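Local coordinates for putative HTH-type transcriptional regulator PF0864 (Pyrococcus furiosus, PDB 2IA0), which probably binds specific DNA sequences as a two-subunit transcriptional regulator of the AsnC family, at residues K54-E57 with R63-I66; Q71-H76 with D163-L168; R95-I100 with V113-E118; V125-K130 with V134-E139. All blocks are in the same frame, centred on the assembly; numbering follows the deposited sequence.

The four contacts run from the DNA-binding end of the chain to the far side of its alpha+beta barrel domain. Contact 1 joins the winged helix-turn-helix end to the strand leading out of it; its centre is about 22 Å from that of contact 2, yet Thr65 CG2 lies 3.5 Å from Phe167 CE1. Contacts 2 and 4, with centres about 15 Å apart, meet where strands 76-84 and 120-127 pair, His76 O being 2.9 Å from Lys127 N, a probable hydrogen bond. Contacts 3 and 4 pack different helices on neighbouring strands, 110-116 and 120-127, with centres about 21 Å apart. Contacts 1, 2 and 3 also meet the second subunit, whereas contact 4 does not.

Contact 1 (K54-E57 with R63-I66); sequences KLQE and RYTI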
loop_
_atom_site.group_PDB
_atom_site.type_symbol
_atom_site.label_atom_id
_atom_site.label_comp_id
_atom_site.label_asym_id
_atom_site.label_seq_id
_atom_site.Cartn_x
_atom_site.Cartn_y
_atom_site.Cartn_z
ATOM N N LYS A 54 9.198 1.044 23.545
ATOM C CA LYS A 54 8.120 1.972 23.861
ATOM C C LYS A 54 7.215 2.226 22.648
ATOM O O LYS A 54 5.988 2.262 22.785
ATOM C CB LYS A 54 8.694 3.278 24.423
ATOM C CG LYS A 54 7.850 3.938 25.497
ATOM C CD LYS A 54 7.900 3.171 26.838
ATOM C CE LYS A 54 6.704 3.574 27.719
ATOM N NZ LYS A 54 6.414 2.592 28.805
ATOM N N LEU A 55 7.812 2.376 21.461
ATOM C CA LEU A 55 7.044 2.585 20.215
ATOM C C LEU A 55 6.268 1.340 19.820
ATOM O O LEU A 55 5.141 1.425 19.317
ATOM C CB LEU A 55 7.948 3.038 19.063
ATOM C CG LEU A 55 8.727 4.335 19.253
ATOM C CD1 LEU A 55 9.908 4.374 18.317
ATOM C CD2 LEU A 55 7.838 5.548 19.053
ATOM N N GLN A 56 6.874 0.186 20.068
ATOM C CA GLN A 56 6.196 -1.088 19.894
ATOM C C GLN A 56 5.000 -1.243 20.850
ATOM O O GLN A 56 3.919 -1.629 20.409
ATOM C CB GLN A 56 7.191 -2.245 20.041
ATOM C CG GLN A 56 8.183 -2.389 18.881
ATOM C CD GLN A 56 9.299 -3.410 19.178
ATOM O OE1 GLN A 56 9.605 -3.702 20.326
ATOM N NE2 GLN A 56 9.911 -3.934 18.138
ATOM N N GLU A 57 5.177 -0.924 22.137
ATOM C CA GLU A 57 4.073 -1.001 23.115
ATOM C C GLU A 57 2.893 -0.094 22.764
ATOM O O GLU A 57 1.743 -0.515 22.846
ATOM C CB GLU A 57 4.523 -0.641 24.541
ATOM C CG GLU A 57 5.379 -1.645 25.268
ATOM C CD GLU A 57 5.979 -1.035 26.544
ATOM O OE1 GLU A 57 5.215 -0.456 27.355
ATOM O OE2 GLU A 57 7.215 -1.120 26.735
ATOM N N ARG A 63 4.057 -3.083 13.161
ATOM C CA ARG A 63 4.372 -4.417 12.657
ATOM C C ARG A 63 5.626 -4.354 11.818
ATOM O O ARG A 63 5.889 -3.334 11.227
ATOM C CB ARG A 63 3.198 -4.928 11.797
ATOM C CG ARG A 63 3.273 -6.387 11.363
ATOM C CD ARG A 63 1.866 -6.985 11.248
ATOM N NE ARG A 63 1.222 -6.551 10.017
ATOM C CZ ARG A 63 1.618 -6.954 8.813
ATOM N NH1 ARG A 63 2.641 -7.798 8.700
ATOM N NH2 ARG A 63 1.001 -6.520 7.730
ATOM N N TYR A 64 6.387 -5.446 11.792
ATOM C CA TYR A 64 7.541 -5.635 10.941
ATOM C C TYR A 64 7.121 -6.539 9.798
ATOM O O TYR A 64 6.478 -7.568 10.020
ATOM C CB TYR A 64 8.669 -6.324 11.737
ATOM C CG TYR A 64 9.316 -5.436 12.801
ATOM C CD1 TYR A 64 10.569 -4.866 12.590
ATOM C CD2 TYR A 64 8.646 -5.149 14.010
ATOM C CE1 TYR A 64 11.172 -4.014 13.590
ATOM C CE2 TYR A 64 9.215 -4.325 14.999
ATOM C CZ TYR A 64 10.459 -3.755 14.781
ATOM O OH TYR A 64 10.999 -2.956 15.759
ATOM N N THR A 65 7.496 -6.179 8.567
ATOM C CA THR A 65 7.132 -7.000 7.422
ATOM C C THR A 65 8.234 -7.025 6.325
ATOM O O THR A 65 9.285 -6.373 6.446
ATOM C CB THR A 65 5.702 -6.594 6.891
ATOM O OG1 THR A 65 5.259 -7.514 5.877
ATOM C CG2 THR A 65 5.698 -5.191 6.347
ATOM N N ILE A 66 8.018 -7.823 5.292
ATOM C CA ILE A 66 8.900 -7.824 4.132
ATOM C C ILE A 66 8.167 -7.343 2.875
ATOM O O ILE A 66 6.935 -7.319 2.809
ATOM C CB ILE A 66 9.543 -9.210 3.868
ATOM C CG1 ILE A 66 8.446 -10.254 3.654
ATOM C CG2 ILE A 66 10.553 -9.580 4.992
ATOM C CD1 ILE A 66 8.871 -11.401 2.776
#
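Gln56, in the last turn of helix 45-57, meets Tyr64 on strand 61-68, although the backbones stay well apart: the closest alpha carbons, Gln56 CA and Arg63 CA, are 8.2 Å from each other. The helix belongs to the winged helix-turn-helix region of an AsnC-type regulator, and the strand carries the chain out of that region toward the dimerisation domain. A short turn links the two, and Leu55 is hydrogen-bonded through its backbone to Ile61 as the strand begins. Leu55 itself turns its side chain to the other side, onto Leu15 and Leu23, in the interior of the helical domain.

Only the long ends of two side chains bridge the gap. Gln56 places CG beside its backbone N (chi1 -71°) and then runs extended, which carries its amide beyond the helix rim. Tyr64 crosses it at about a right angle and presents the hydroxyl end of its ring. The amide nitrogen arrives at the ring edge, near the ring plane, with the amide itself turned 73° from that plane. Within the same helical turn, Lys54 NZ and Glu57 OE1 form a salt bridge of 3.6 Å. The strand also pairs, antiparallel, with a strand of the second subunit, and Tyr64 packs on Arg31 of that subunit. Gln56 NE2 donates to Tyr64 OH at 2.8 Å, but the bond is weak, bent to 123° at the hydrogen, and Tyr64 CE2 sits just 3.2 Å from the same NE2.

Contact 2 (Q71-H76 with D163-L168); sequences QLKPKH and DLTGFL
Thr165, near the start of helix 164-168, turns its side chain toward Lys73 and Pro74, and its two branches divide the work between them. The methyl CG2 takes Lys73, with Lys73 CD 3.7 Å from Thr165 CG2. The hydroxyl, placed anti to the residue's own N (chi1 171°), meets the proline ring, Thr165 OG1 lying 3.3 Å from Pro74 CG. That oxygen is buried with no polar partner in the model. Lys73 crosses the threonine at about a right angle and sets its CG and CD against the helix backbone at Gly166, Lys73 CD 3.6 Å from Gly166 N. Here the loop between strands 61-68 and 76-84 enters the alpha+beta barrel domain, and the helix close to the C-terminus packs against it. Just beyond, Lys75 and His76 both face Lys127 in a classic beta bulge. A bend at chi3 swings the lysine amine to the Asp163 side, though Lys73 NZ remains 5.5 Å from Asp163 OD1. Replacing Lys73 by a serine would probably uncover Thr165 CG2 and the helix backbone at Gly166. Asp163 forms a salt bridge with Arg63 of the second subunit.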
loop_
_atom_site.group_PDB
_atom_site.type_symbol
_atom_site.label_atom_id
_atom_site.label_comp_id
_atom_site.label_asym_id
_atom_site.label_seq_id
_atom_site.Cartn_x
_atom_site.Cartn_y
_atom_site.Cartn_z
ATOM N N GLN A 71 9.720 -11.268 -8.888
ATOM C CA GLN A 71 9.243 -12.645 -9.144
ATOM C C GLN A 71 7.863 -12.921 -8.562
ATOM O O GLN A 71 7.147 -13.810 -9.050
ATOM C CB GLN A 71 10.187 -13.693 -8.541
ATOM C CG GLN A 71 11.594 -13.688 -9.082
ATOM C CD GLN A 71 12.523 -12.756 -8.314
ATOM O OE1 GLN A 71 12.076 -11.828 -7.613
ATOM N NE2 GLN A 71 13.834 -13.002 -8.440
ATOM N N LEU A 72 7.495 -12.215 -7.494
ATOM C CA LEU A 72 6.207 -12.486 -6.862
ATOM C C LEU A 72 5.258 -11.304 -6.940
ATOM O O LEU A 72 4.097 -11.424 -6.543
ATOM C CB LEU A 72 6.376 -12.934 -5.407
ATOM C CG LEU A 72 6.786 -14.369 -5.080
ATOM C CD1 LEU A 72 8.257 -14.427 -5.035
ATOM C CD2 LEU A 72 6.242 -14.794 -3.729
ATOM N N LYS A 73 5.742 -10.170 -7.438
ATOM C CA LYS A 73 4.865 -9.029 -7.730
ATOM C C LYS A 73 3.977 -9.266 -8.962
ATOM O O LYS A 73 4.439 -9.846 -9.955
ATOM C CB LYS A 73 5.692 -7.777 -7.988
ATOM C CG LYS A 73 6.249 -7.146 -6.744
ATOM C CD LYS A 73 6.586 -5.687 -7.008
ATOM C CE LYS A 73 7.728 -5.485 -7.994
ATOM N NZ LYS A 73 7.895 -4.002 -8.204
ATOM N N PRO A 74 2.710 -8.799 -8.924
ATOM C CA PRO A 74 1.913 -8.757 -10.177
ATOM C C PRO A 74 2.510 -7.769 -11.195
ATOM O O PRO A 74 2.939 -6.662 -10.821
ATOM C CB PRO A 74 0.537 -8.278 -9.697
ATOM C CG PRO A 74 0.811 -7.486 -8.454
ATOM C CD PRO A 74 1.940 -8.280 -7.777
ATOM N N LYS A 75 2.561 -8.154 -12.462
ATOM C CA LYS A 75 3.216 -7.302 -13.458
ATOM C C LYS A 75 2.306 -6.180 -13.971
ATOM O O LYS A 75 2.787 -5.166 -14.485
ATOM C CB LYS A 75 3.720 -8.138 -14.637
ATOM C CG LYS A 75 4.685 -9.268 -14.264
ATOM C CD LYS A 75 5.140 -10.002 -15.533
ATOM C CE LYS A 75 4.047 -10.976 -16.050
ATOM N NZ LYS A 75 3.873 -11.006 -17.567
ATOM N N HIS A 76 0.993 -6.384 -13.847
ATOM C CA HIS A 76 -0.015 -5.471 -14.370
ATOM C C HIS A 76 -1.053 -5.239 -13.310
ATOM O O HIS A 76 -1.665 -6.171 -12.799
ATOM C CB HIS A 76 -0.632 -5.992 -15.677
ATOM C CG HIS A 76 0.345 -5.971 -16.812
ATOM N ND1 HIS A 76 0.656 -7.089 -17.556
ATOM C CD2 HIS A 76 1.157 -4.982 -17.264
ATOM C CE1 HIS A 76 1.585 -6.780 -18.444
ATOM N NE2 HIS A 76 1.909 -5.509 -18.285
ATOM N N ASP A 163 7.025 0.429 -3.965
ATOM C CA ASP A 163 7.052 -0.781 -3.162
ATOM C C ASP A 163 5.704 -1.242 -2.574
ATOM O O ASP A 163 5.661 -2.298 -1.959
ATOM C CB ASP A 163 8.173 -0.712 -2.124
ATOM C CG ASP A 163 9.531 -0.569 -2.770
ATOM O OD1 ASP A 163 9.798 -1.269 -3.795
ATOM O OD2 ASP A 163 10.326 0.259 -2.280
ATOM N N LEU A 164 4.625 -0.476 -2.792
ATOM C CA LEU A 164 3.219 -0.897 -2.478
ATOM C C LEU A 164 2.871 -2.292 -2.984
ATOM O O LEU A 164 2.275 -3.087 -2.261
ATOM C CB LEU A 164 2.181 0.121 -3.033
ATOM C CG LEU A 164 0.680 -0.208 -3.307
ATOM C CD1 LEU A 164 -0.236 0.988 -3.031
ATOM C CD2 LEU A 164 0.367 -0.762 -4.758
ATOM N N THR A 165 3.238 -2.590 -4.228
ATOM C CA THR A 165 2.854 -3.867 -4.834
ATOM C C THR A 165 3.688 -5.077 -4.346
ATOM O O THR A 165 3.176 -6.197 -4.279
ATOM C CB THR A 165 2.717 -3.769 -6.387
ATOM O OG1 THR A 165 2.557 -5.082 -6.962
ATOM C CG2 THR A 165 3.918 -3.054 -6.985
ATOM N N GLY A 166 4.941 -4.836 -3.968
ATOM C CA GLY A 166 5.712 -5.801 -3.194
ATOM C C GLY A 166 5.196 -5.990 -1.771
ATOM O O GLY A 166 5.269 -7.075 -1.210
ATOM N N PHE A 167 4.694 -4.931 -1.165
ATOM C CA PHE A 167 4.054 -5.059 0.136
ATOM C C PHE A 167 2.718 -5.869 0.117
ATOM O O PHE A 167 2.505 -6.744 0.961
ATOM C CB PHE A 167 3.873 -3.670 0.777
ATOM C CG PHE A 167 3.104 -3.702 2.061
ATOM C CD1 PHE A 167 3.651 -4.304 3.203
ATOM C CD2 PHE A 167 1.809 -3.168 2.126
ATOM C CE1 PHE A 167 2.917 -4.368 4.402
ATOM C CE2 PHE A 167 1.077 -3.218 3.301
ATOM C CZ PHE A 167 1.634 -3.824 4.449
ATOM N N LEU A 168 1.834 -5.570 -0.840
ATOM C CA LEU A 168 0.499 -6.164 -0.911
ATOM C C LEU A 168 0.477 -7.519 -1.627
ATOM O O LEU A 168 -0.510 -8.270 -1.507
ATOM C CB LEU A 168 -0.484 -5.197 -1.616
ATOM C CG LEU A 168 -0.795 -3.858 -0.950
ATOM C CD1 LEU A 168 -1.656 -2.955 -1.842
ATOM C CD2 LEU A 168 -1.444 -4.049 0.408
#

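Contact 3 (R95-I100 with V113-E118); sequences RYISYI and VAKSGE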
loop_
_atom_site.group_PDB
_atom_site.type_symbol
_atom_site.label_atom_id
_atom_site.label_comp_id
_atom_site.label_asym_id
_atom_site.label_seq_id
_atom_site.Cartn_x
_atom_site.Cartn_y
_atom_site.Cartn_z
ATOM N N ARG A 95 -25.427 -2.848 3.246
ATOM C CA ARG A 95 -25.265 -4.311 3.261
ATOM C C ARG A 95 -24.830 -4.912 1.930
ATOM O O ARG A 95 -24.148 -5.947 1.907
ATOM C CB ARG A 95 -26.551 -4.997 3.723
ATOM C CG ARG A 95 -26.643 -5.246 5.205
ATOM C CD ARG A 95 -28.003 -5.838 5.521
ATOM N NE ARG A 95 -28.754 -4.874 6.289
ATOM C CZ ARG A 95 -30.048 -4.628 6.203
ATOM N NH1 ARG A 95 -30.828 -5.269 5.351
ATOM N NH2 ARG A 95 -30.552 -3.700 6.996
ATOM N N TYR A 96 -25.257 -4.275 0.843
ATOM C CA TYR A 96 -24.932 -4.677 -0.519
ATOM C C TYR A 96 -23.465 -4.425 -0.841
ATOM O O TYR A 96 -22.791 -5.290 -1.373
ATOM C CB TYR A 96 -25.827 -3.954 -1.534
ATOM C CG TYR A 96 -25.693 -4.524 -2.928
ATOM C CD1 TYR A 96 -26.007 -5.861 -3.175
ATOM C CD2 TYR A 96 -25.244 -3.737 -4.000
ATOM C CE1 TYR A 96 -25.882 -6.406 -4.439
ATOM C CE2 TYR A 96 -25.119 -4.284 -5.298
ATOM C CZ TYR A 96 -25.440 -5.616 -5.492
ATOM O OH TYR A 96 -25.324 -6.190 -6.718
ATOM N N ILE A 97 -22.977 -3.244 -0.480
ATOM C CA ILE A 97 -21.567 -2.931 -0.570
ATOM C C ILE A 97 -20.677 -3.877 0.247
ATOM O O ILE A 97 -19.604 -4.266 -0.248
ATOM C CB ILE A 97 -21.310 -1.439 -0.211
ATOM C CG1 ILE A 97 -21.794 -0.551 -1.356
ATOM C CG2 ILE A 97 -19.838 -1.168 0.095
ATOM C CD1 ILE A 97 -22.002 0.863 -0.945
ATOM N N SER A 98 -21.098 -4.222 1.485
ATOM C CA SER A 98 -20.395 -5.247 2.301
ATOM C C SER A 98 -20.271 -6.571 1.567
ATOM O O SER A 98 -19.204 -7.170 1.551
ATOM C CB SER A 98 -21.075 -5.493 3.652
ATOM O OG SER A 98 -20.945 -4.370 4.516
ATOM N N TYR A 99 -21.363 -7.005 0.938
ATOM C CA TYR A 99 -21.388 -8.225 0.131
ATOM C C TYR A 99 -20.405 -8.182 -1.039
ATOM O O TYR A 99 -19.670 -9.131 -1.271
ATOM C CB TYR A 99 -22.818 -8.483 -0.366
ATOM C CG TYR A 99 -22.949 -9.490 -1.476
ATOM C CD1 TYR A 99 -22.468 -10.784 -1.329
ATOM C CD2 TYR A 99 -23.581 -9.156 -2.671
ATOM C CE1 TYR A 99 -22.595 -11.729 -2.350
ATOM C CE2 TYR A 99 -23.713 -10.096 -3.711
ATOM C CZ TYR A 99 -23.218 -11.383 -3.537
ATOM O OH TYR A 99 -23.349 -12.337 -4.544
ATOM N N ILE A 100 -20.412 -7.096 -1.802
ATOM C CA ILE A 100 -19.484 -6.961 -2.906
ATOM C C ILE A 100 -18.038 -6.825 -2.409
ATOM O O ILE A 100 -17.143 -7.426 -2.981
ATOM C CB ILE A 100 -19.853 -5.788 -3.819
ATOM C CG1 ILE A 100 -21.291 -5.946 -4.328
ATOM C CG2 ILE A 100 -18.874 -5.707 -4.995
ATOM C CD1 ILE A 100 -21.875 -4.643 -4.753
ATOM N N VAL A 113 -9.176 -3.376 -1.207
ATOM C CA VAL A 113 -10.615 -3.061 -1.326
ATOM C C VAL A 113 -10.985 -1.983 -0.309
ATOM O O VAL A 113 -10.610 -2.069 0.872
ATOM C CB VAL A 113 -11.534 -4.326 -1.175
ATOM C CG1 VAL A 113 -13.021 -3.957 -1.287
ATOM C CG2 VAL A 113 -11.165 -5.432 -2.232
ATOM N N ALA A 114 -11.670 -0.941 -0.779
ATOM C CA ALA A 114 -12.118 0.150 0.092
ATOM C C ALA A 114 -13.456 0.692 -0.353
ATOM O O ALA A 114 -13.861 0.540 -1.511
ATOM C CB ALA A 114 -11.082 1.265 0.179
ATOM N N LYS A 115 -14.160 1.287 0.594
ATOM C CA LYS A 115 -15.463 1.862 0.350
ATOM C C LYS A 115 -15.284 3.388 0.333
ATOM O O LYS A 115 -14.606 3.948 1.198
ATOM C CB LYS A 115 -16.432 1.387 1.452
ATOM C CG LYS A 115 -17.856 1.928 1.372
ATOM C CD LYS A 115 -18.599 1.628 2.651
ATOM C CE LYS A 115 -19.924 2.359 2.636
ATOM N NZ LYS A 115 -20.815 1.933 3.741
ATOM N N SER A 116 -15.859 4.043 -0.678
ATOM C CA SER A 116 -15.846 5.505 -0.771
ATOM C C SER A 116 -17.270 6.037 -0.732
ATOM O O SER A 116 -18.103 5.697 -1.580
ATOM C CB SER A 116 -15.126 5.999 -2.037
ATOM O OG SER A 116 -15.240 7.414 -2.151
ATOM N N GLY A 117 -17.537 6.869 0.267
ATOM C CA GLY A 117 -18.869 7.393 0.516
ATOM C C GLY A 117 -19.840 6.271 0.837
ATOM O O GLY A 117 -19.460 5.229 1.389
ATOM N N GLU A 118 -21.099 6.483 0.491
ATOM C CA GLU A 118 -22.105 5.483 0.765
ATOM C C GLU A 118 -22.214 4.478 -0.365
ATOM O O GLU A 118 -22.757 3.399 -0.138
ATOM C CB GLU A 118 -23.476 6.141 1.003
ATOM C CG GLU A 118 -23.575 6.962 2.309
ATOM C CD GLU A 118 -24.918 7.677 2.453
ATOM O OE1 GLU A 118 -25.772 7.538 1.532
ATOM O OE2 GLU A 118 -25.125 8.393 3.478
#
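Ile97 on helix 91-105 points its side chain toward Lys115 on strand 110-116, and the close part of this contact is a meeting of these two residues. Their alpha carbons, Ile97 CA and Lys115 CA, stand 7.8 Å apart, a distance bridged by their side chains. In the isoleucine, chi1 of -73° sets CG1 beside the backbone N and the branch methyl CG2 anti to it, and CG2 does the touching. It rests on the aliphatic middle of the lysine, 3.9 Å from Ile97 CG2 to Lys115 CG and 4.0 Å from Ile97 CG2 to Lys115 CD. The two side chains cross at about a right angle. Lys115 leaves the strand in a fully extended chain, with chi1 at 179° and the later torsions also near 180°, so its methylenes serve as the hydrophobic surface while the amine is carried past the isoleucine.

The other side is looser. Beyond Ser116 the strand gives way to a turn, where Gly117 has a positive phi, and the exposed Glu118 directs its side chain away from the helix. The delta methyl of Ile97 reaches the backbone there, but the modelled approach is too short to be trusted.

Inward, Ile97 and Ile100 both pack on Ile121 of the adjoining strand 120-127, which places helix 91-105 over one face of the antiparallel sheet. Strand 110-116 is the outermost strand of this sheet within the chain, and it pairs antiparallel with a strand of the second subunit, whose Lys159 also packs on Ile97.

Contact 4 (V125-K130 with V134-E139); sequences VGKNNK and VKFIEE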
loop_
_atom_site.group_PDB
_atom_site.type_symbol
_atom_site.label_atom_id
_atom_site.label_comp_id
_atom_site.label_asym_id
_atom_site.label_seq_id
_atom_site.Cartn_x
_atom_site.Cartn_y
_atom_site.Cartn_z
ATOM N N VAL A 125 -6.227 -4.322 -8.291
ATOM C CA VAL A 125 -6.075 -5.680 -8.792
ATOM C C VAL A 125 -4.757 -5.896 -9.552
ATOM O O VAL A 125 -4.395 -5.115 -10.441
ATOM C CB VAL A 125 -7.325 -6.111 -9.640
ATOM C CG1 VAL A 125 -7.202 -7.558 -10.089
ATOM C CG2 VAL A 125 -8.626 -5.937 -8.800
ATOM N N GLY A 126 -4.057 -6.964 -9.187
ATOM C CA GLY A 126 -2.868 -7.385 -9.899
ATOM C C GLY A 126 -2.976 -8.715 -10.623
ATOM O O GLY A 126 -3.418 -9.723 -10.061
ATOM N N LYS A 127 -2.590 -8.713 -11.892
ATOM C CA LYS A 127 -2.477 -9.944 -12.660
ATOM C C LYS A 127 -1.170 -9.898 -13.418
ATOM O O LYS A 127 -0.421 -8.932 -13.326
ATOM C CB LYS A 127 -3.644 -10.129 -13.637
ATOM C CG LYS A 127 -5.034 -10.138 -13.008
ATOM C CD LYS A 127 -5.301 -11.458 -12.356
ATOM C CE LYS A 127 -6.472 -11.368 -11.403
ATOM N NZ LYS A 127 -6.714 -12.744 -10.924
ATOM N N ASN A 128 -0.910 -10.947 -14.179
ATOM C CA ASN A 128 0.329 -11.048 -14.924
ATOM C C ASN A 128 0.261 -10.597 -16.388
ATOM O O ASN A 128 1.283 -10.210 -16.934
ATOM C CB ASN A 128 0.946 -12.437 -14.728
ATOM C CG ASN A 128 1.465 -12.643 -13.288
ATOM O OD1 ASN A 128 1.898 -11.690 -12.607
ATOM N ND2 ASN A 128 1.415 -13.885 -12.822
ATOM N N ASN A 129 -0.936 -10.617 -16.994
ATOM C CA ASN A 129 -1.182 -10.047 -18.338
ATOM C C ASN A 129 -2.320 -9.029 -18.349
ATOM O O ASN A 129 -2.808 -8.625 -17.300
ATOM C CB ASN A 129 -1.537 -11.122 -19.368
ATOM C CG ASN A 129 -0.558 -12.241 -19.412
ATOM O OD1 ASN A 129 -0.921 -13.390 -19.154
ATOM N ND2 ASN A 129 0.693 -11.936 -19.764
ATOM N N LYS A 130 -2.788 -8.689 -19.553
ATOM C CA LYS A 130 -3.685 -7.542 -19.771
ATOM C C LYS A 130 -5.212 -7.583 -19.569
ATOM O O LYS A 130 -5.759 -6.509 -19.290
ATOM C CB LYS A 130 -3.348 -6.791 -21.073
ATOM C CG LYS A 130 -2.278 -5.729 -20.860
ATOM C CD LYS A 130 -2.368 -4.595 -21.870
ATOM C CE LYS A 130 -1.011 -3.944 -22.078
ATOM N NZ LYS A 130 -0.440 -3.426 -20.802
ATOM N N VAL A 134 -8.639 -8.327 -18.128
ATOM C CA VAL A 134 -9.855 -8.324 -18.937
ATOM C C VAL A 134 -10.763 -9.480 -18.522
ATOM O O VAL A 134 -11.905 -9.281 -18.122
ATOM C CB VAL A 134 -9.507 -8.379 -20.440
ATOM C CG1 VAL A 134 -10.723 -8.819 -21.300
ATOM C CG2 VAL A 134 -8.943 -7.027 -20.878
ATOM N N LYS A 135 -10.213 -10.681 -18.593
ATOM C CA LYS A 135 -10.850 -11.903 -18.121
ATOM C C LYS A 135 -11.328 -11.792 -16.664
ATOM O O LYS A 135 -12.378 -12.341 -16.320
ATOM C CB LYS A 135 -9.866 -13.070 -18.289
ATOM C CG LYS A 135 -10.503 -14.419 -18.504
ATOM C CD LYS A 135 -9.562 -15.550 -18.073
ATOM C CE LYS A 135 -10.390 -16.757 -17.623
ATOM N NZ LYS A 135 -9.524 -17.907 -17.240
ATOM N N PHE A 136 -10.565 -11.097 -15.809
ATOM C CA PHE A 136 -10.988 -10.853 -14.422
ATOM C C PHE A 136 -12.212 -9.931 -14.349
ATOM O O PHE A 136 -13.140 -10.210 -13.604
ATOM C CB PHE A 136 -9.857 -10.280 -13.552
ATOM C CG PHE A 136 -10.293 -9.905 -12.149
ATOM C CD1 PHE A 136 -10.137 -10.806 -11.091
ATOM C CD2 PHE A 136 -10.868 -8.665 -11.887
ATOM C CE1 PHE A 136 -10.537 -10.473 -9.779
ATOM C CE2 PHE A 136 -11.286 -8.327 -10.593
ATOM C CZ PHE A 136 -11.109 -9.237 -9.528
ATOM N N ILE A 137 -12.177 -8.817 -15.075
ATOM C CA ILE A 137 -13.317 -7.899 -15.156
ATOM C C ILE A 137 -14.577 -8.534 -15.778
ATOM O O ILE A 137 -15.679 -8.348 -15.242
ATOM C CB ILE A 137 -12.904 -6.542 -15.798
ATOM C CG1 ILE A 137 -11.955 -5.799 -14.828
ATOM C CG2 ILE A 137 -14.133 -5.673 -16.153
ATOM C CD1 ILE A 137 -10.931 -4.958 -15.507
ATOM N N GLU A 138 -14.424 -9.307 -16.859
ATOM C CA GLU A 138 -15.572 -10.054 -17.436
ATOM C C GLU A 138 -16.300 -10.850 -16.349
ATOM O O GLU A 138 -17.540 -10.820 -16.259
ATOM C CB GLU A 138 -15.184 -11.037 -18.580
ATOM C CG GLU A 138 -14.174 -10.555 -19.643
ATOM C CD GLU A 138 -14.279 -11.326 -21.000
ATOM O OE1 GLU A 138 -15.197 -11.027 -21.809
ATOM O OE2 GLU A 138 -13.427 -12.207 -21.279
ATOM N N GLU A 139 -15.507 -11.537 -15.521
ATOM C CA GLU A 139 -15.990 -12.573 -14.608
ATOM C C GLU A 139 -16.463 -12.097 -13.252
ATOM O O GLU A 139 -17.434 -12.634 -12.710
ATOM C CB GLU A 139 -14.918 -13.650 -14.428
ATOM C CG GLU A 139 -15.046 -14.758 -15.446
ATOM C CD GLU A 139 -13.726 -15.374 -15.851
ATOM O OE1 GLU A 139 -12.890 -15.642 -14.957
ATOM O OE2 GLU A 139 -13.539 -15.610 -17.079
#
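Phe136, on helix 132-140, turns its ring toward strand 120-127 and lodges against Val125 and Lys127, which face the helix from alternate positions of the strand. This is the second helix of the ferredoxin-like alpha+beta fold, packed on the four-stranded antiparallel sheet and joined by a short turn to strand 120-127.

The phenylalanine holds CG anti to its backbone N (chi1 175°), which throws the ring off the helix toward the sheet. Val125 comes from the opposite direction and sets a methyl over one face: Val125 CG1 is 4.1 Å from the centroid of the Phe136 ring and only 7° off the ring normal, a CH-pi contact over the centre. Its other methyl lies nearer the rim, Val125 CG2 being 4.0 Å from Phe136 CE2. Lys127 crosses the phenylalanine at about a right angle. Bent at chi2 (-77°), the lysine brings its CE obliquely up to the ring, Lys127 CE 3.7 Å from Phe136 CD1, and its amine goes on to a hydrogen bond with the carbonyl oxygen of Pro108. An alanine in place of Phe136 would take away the ring and is likely to open a gap beside Val125 and cost the Lys127 methylenes their aromatic neighbour. Val110 of the neighbouring strand 110-116 touches both Val125 and the phenylalanine.

Where the turn leads into the helix, the contact thins and reaches solvent. A bound gold ion sits about 4 Å from the side chain of Val134, and Val134 CG2 rests 3.6 Å from Lys130 O.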